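Local coordinates for apical membrane antigen 1-like protein, soluble form (Toxoplasma gondii, PDB 3ZLE), which may take part in host cell invasion by the sporozoite stage of the parasite, as a member of the apicomplexan AMA1 family, at residues A[19-24]-A[218-223]. Sequence-based numbering, arbitrary orientation.
Sequences MKRFNI and CPNDAV
Arg21 bonds to the backbone of Cys218, its NH1 donating to Cys218 O at 2.7 Å. The N-H...O angle of 141° is bent, but the oxygen lies close to the guanidinium plane, at its edge. The extended chain runs past this carbonyl, and the turn about CD-NE (chi4 -92°) sets the guanidinium across the chain, bringing NH1 to the oxygen. NH1 also bonds Gln215 O, tying together two carbonyls at the C-terminal end of helix 214-217. Asn220 sets its amide nearly perpendicular to the guanidinium without bonding to it; its ND2 turns to Trp214 O instead.

Pro219, centre of an inverse gamma turn, packs its ring against Arg21 O, with CB, CG and CD each 3.4 Å away. Phe22 slides past the proline, CD1 lying 3.8 Å from Pro219 CB, and CZ meets Val223 CG2 at 3.7 Å. Ile24 CG1 adds a looser touch on Pro219 CG.

Buried in the conserved ectoplasmic region, the contact joins the type I beta turn Lys20-Asn23, where Asn23 N-caps helix 24-27, to the link from helix 214-217 into strand 222-223, which pairs in parallel with strand 344-345. Cys218 is also disulfide-bonded to Cys50, and Phe327 of strand 326-330 packs edge-to-face with Phe22.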
ATOM      1  N   MET A  19      15.468   8.274   1.794  1.00 19.78           N
ATOM      2  CA  MET A  19      15.450   7.106   2.702  1.00 21.26           C
ATOM      3  C   MET A  19      14.234   7.159   3.639  1.00 20.66           C
ATOM      4  O   MET A  19      13.594   6.147   3.916  1.00 25.76           O
ATOM      5  CB  MET A  19      16.766   7.069   3.519  1.00 21.86           C
ATOM      6  CG  MET A  19      17.238   5.685   3.930  1.00 24.07           C
ATOM      7  SD  MET A  19      17.490   4.537   2.551  1.00 30.47           S
ATOM      8  CE  MET A  19      16.231   3.329   2.957  1.00 18.76           C
ATOM      9  N   LYS A  20      13.934   8.352   4.164  1.00 25.03           N
ATOM     10  CA  LYS A  20      12.797   8.510   5.117  1.00 25.06           C
ATOM     11  C   LYS A  20      11.535   7.886   4.558  1.00 24.43           C
ATOM     12  O   LYS A  20      10.662   7.427   5.315  1.00 27.25           O
ATOM     13  CB  LYS A  20      12.498   9.985   5.353  1.00 27.81           C
ATOM     14  CG  LYS A  20      13.410  10.700   6.304  1.00 29.61           C
ATOM     15  CD  LYS A  20      12.937  12.152   6.459  1.00 47.22           C
ATOM     16  CE  LYS A  20      14.092  13.118   6.728  1.00 55.54           C
ATOM     17  NZ  LYS A  20      15.163  12.559   7.614  1.00 49.58           N
ATOM     18  N   ARG A  21      11.386   7.955   3.245  1.00 22.29           N
ATOM     19  CA  ARG A  21      10.142   7.537   2.609  1.00 21.92           C
ATOM     20  C   ARG A  21       9.884   6.082   2.957  1.00 22.41           C
ATOM     21  O   ARG A  21       8.752   5.593   2.824  1.00 26.03           O
ATOM     22  CB  ARG A  21      10.256   7.624   1.094  1.00 20.70           C
ATOM     23  CG  ARG A  21      10.373   8.966   0.455  1.00 24.14           C
ATOM     24  CD  ARG A  21      10.529   8.715  -1.095  1.00 22.65           C
ATOM     25  NE  ARG A  21      10.533   9.927  -1.918  1.00 17.14           N
ATOM     26  CZ  ARG A  21       9.429  10.467  -2.485  1.00 18.73           C
ATOM     27  NH1 ARG A  21       8.231   9.983  -2.204  1.00 15.43           N
ATOM     28  NH2 ARG A  21       9.530  11.534  -3.287  1.00 14.72           N
ATOM     29  N   PHE A  22      10.956   5.337   3.205  1.00 25.15           N
ATOM     30  CA  PHE A  22      10.821   3.879   3.327  1.00 22.79           C
ATOM     31  C   PHE A  22      10.679   3.446   4.779  1.00 27.15           C
ATOM     32  O   PHE A  22      10.604   2.240   5.098  1.00 27.77           O
ATOM     33  CB  PHE A  22      11.981   3.160   2.553  1.00 21.01           C
ATOM     34  CG  PHE A  22      12.025   3.522   1.091  1.00 18.50           C
ATOM     35  CD1 PHE A  22      11.168   2.913   0.204  1.00 18.98           C
ATOM     36  CD2 PHE A  22      12.761   4.632   0.651  1.00 17.54           C
ATOM     37  CE1 PHE A  22      11.075   3.320  -1.116  1.00 16.20           C
ATOM     38  CE2 PHE A  22      12.731   5.013  -0.668  1.00 19.59           C
ATOM     39  CZ  PHE A  22      11.832   4.399  -1.554  1.00 16.41           C
ATOM     40  N   ASN A  23      10.583   4.430   5.674  1.00 29.51           N
ATOM     41  CA  ASN A  23      10.267   4.132   7.073  1.00 24.47           C
ATOM     42  C   ASN A  23       8.777   4.052   7.275  1.00 21.96           C
ATOM     43  O   ASN A  23       8.137   4.992   7.746  1.00 24.88           O
ATOM     44  CB  ASN A  23      10.836   5.174   7.980  1.00 22.94           C
ATOM     45  CG  ASN A  23      10.616   4.846   9.419  1.00 26.06           C
ATOM     46  OD1 ASN A  23       9.889   3.904   9.759  1.00 32.18           O
ATOM     47  ND2 ASN A  23      11.272   5.582  10.283  1.00 23.47           N
ATOM     48  N   ILE A  24       8.228   2.949   6.817  1.00 22.01           N
ATOM     49  CA  ILE A  24       6.788   2.734   6.706  1.00 18.07           C
ATOM     50  C   ILE A  24       5.943   2.867   8.015  1.00 20.76           C
ATOM     51  O   ILE A  24       4.814   3.402   7.988  1.00 22.41           O
ATOM     52  CB  ILE A  24       6.553   1.380   5.997  1.00 17.92           C
ATOM     53  CG1 ILE A  24       6.900   1.546   4.491  1.00 20.62           C
ATOM     54  CG2 ILE A  24       5.115   0.892   6.175  1.00 16.02           C
ATOM     55  CD1 ILE A  24       6.551   0.318   3.647  1.00 21.57           C
ATOM     56  N   CYS A 218       6.076   9.592   0.957  1.00 26.22           N
ATOM     57  CA  CYS A 218       5.638   8.173   0.920  1.00 22.67           C
ATOM     58  C   CYS A 218       6.405   7.332  -0.099  1.00 19.97           C
ATOM     59  O   CYS A 218       6.965   7.861  -1.087  1.00 19.39           O
ATOM     60  CB  CYS A 218       4.150   8.076   0.602  1.00 21.82           C
ATOM     61  SG  CYS A 218       3.022   8.535   1.954  1.00 28.13           S
ATOM     62  N   PRO A 219       6.449   6.025   0.126  1.00 18.79           N
ATOM     63  CA  PRO A 219       7.216   5.153  -0.768  1.00 18.72           C
ATOM     64  C   PRO A 219       6.390   4.728  -1.984  1.00 20.85           C
ATOM     65  O   PRO A 219       5.978   3.592  -2.084  1.00 23.43           O
ATOM     66  CB  PRO A 219       7.528   3.953   0.118  1.00 18.69           C
ATOM     67  CG  PRO A 219       6.362   3.874   1.044  1.00 21.80           C
ATOM     68  CD  PRO A 219       5.821   5.275   1.232  1.00 17.70           C
ATOM     69  N   ASN A 220       6.143   5.657  -2.872  1.00 18.77           N
ATOM     70  CA  ASN A 220       5.214   5.467  -3.975  1.00 17.16           C
ATOM     71  C   ASN A 220       5.693   4.605  -5.084  1.00 18.95           C
ATOM     72  O   ASN A 220       4.870   4.027  -5.777  1.00 18.22           O
ATOM     73  CB  ASN A 220       4.798   6.799  -4.542  1.00 19.29           C
ATOM     74  CG  ASN A 220       4.485   7.774  -3.482  1.00 20.36           C
ATOM     75  OD1 ASN A 220       3.651   7.495  -2.608  1.00 23.54           O
ATOM     76  ND2 ASN A 220       5.163   8.910  -3.496  1.00 17.35           N
ATOM     77  N   ASP A 221       7.016   4.462  -5.235  1.00 22.60           N
ATOM     78  CA  ASP A 221       7.600   3.746  -6.369  1.00 23.47           C
ATOM     79  C   ASP A 221       8.665   2.726  -5.997  1.00 20.76           C
ATOM     80  O   ASP A 221       9.287   2.806  -4.932  1.00 18.36           O
ATOM     81  CB  ASP A 221       8.162   4.758  -7.391  1.00 24.53           C
ATOM     82  CG  ASP A 221       7.149   5.812  -7.778  1.00 34.85           C
ATOM     83  OD1 ASP A 221       6.173   5.460  -8.470  1.00 43.42           O
ATOM     84  OD2 ASP A 221       7.329   6.998  -7.404  1.00 29.00           O
ATOM     85  N   ALA A 222       8.827   1.723  -6.857  1.00 22.04           N
ATOM     86  CA  ALA A 222       9.929   0.756  -6.777  1.00 19.94           C
ATOM     87  C   ALA A 222      11.211   1.494  -7.044  1.00 21.32           C
ATOM     88  O   ALA A 222      11.197   2.555  -7.626  1.00 16.53           O
ATOM     89  CB  ALA A 222       9.725  -0.347  -7.815  1.00 20.91           C
ATOM     90  N   VAL A 223      12.327   1.005  -6.505  1.00 18.62           N
ATOM     91  CA  VAL A 223      13.548   1.696  -6.737  1.00 24.91           C
ATOM     92  C   VAL A 223      14.393   0.801  -7.657  1.00 28.81           C
ATOM     93  O   VAL A 223      14.639  -0.352  -7.337  1.00 29.01           O
ATOM     94  CB  VAL A 223      14.280   2.008  -5.415  1.00 24.33           C
ATOM     95  CG1 VAL A 223      15.564   2.754  -5.707  1.00 24.10           C
ATOM     96  CG2 VAL A 223      13.383   2.830  -4.499  1.00 22.93           C
TER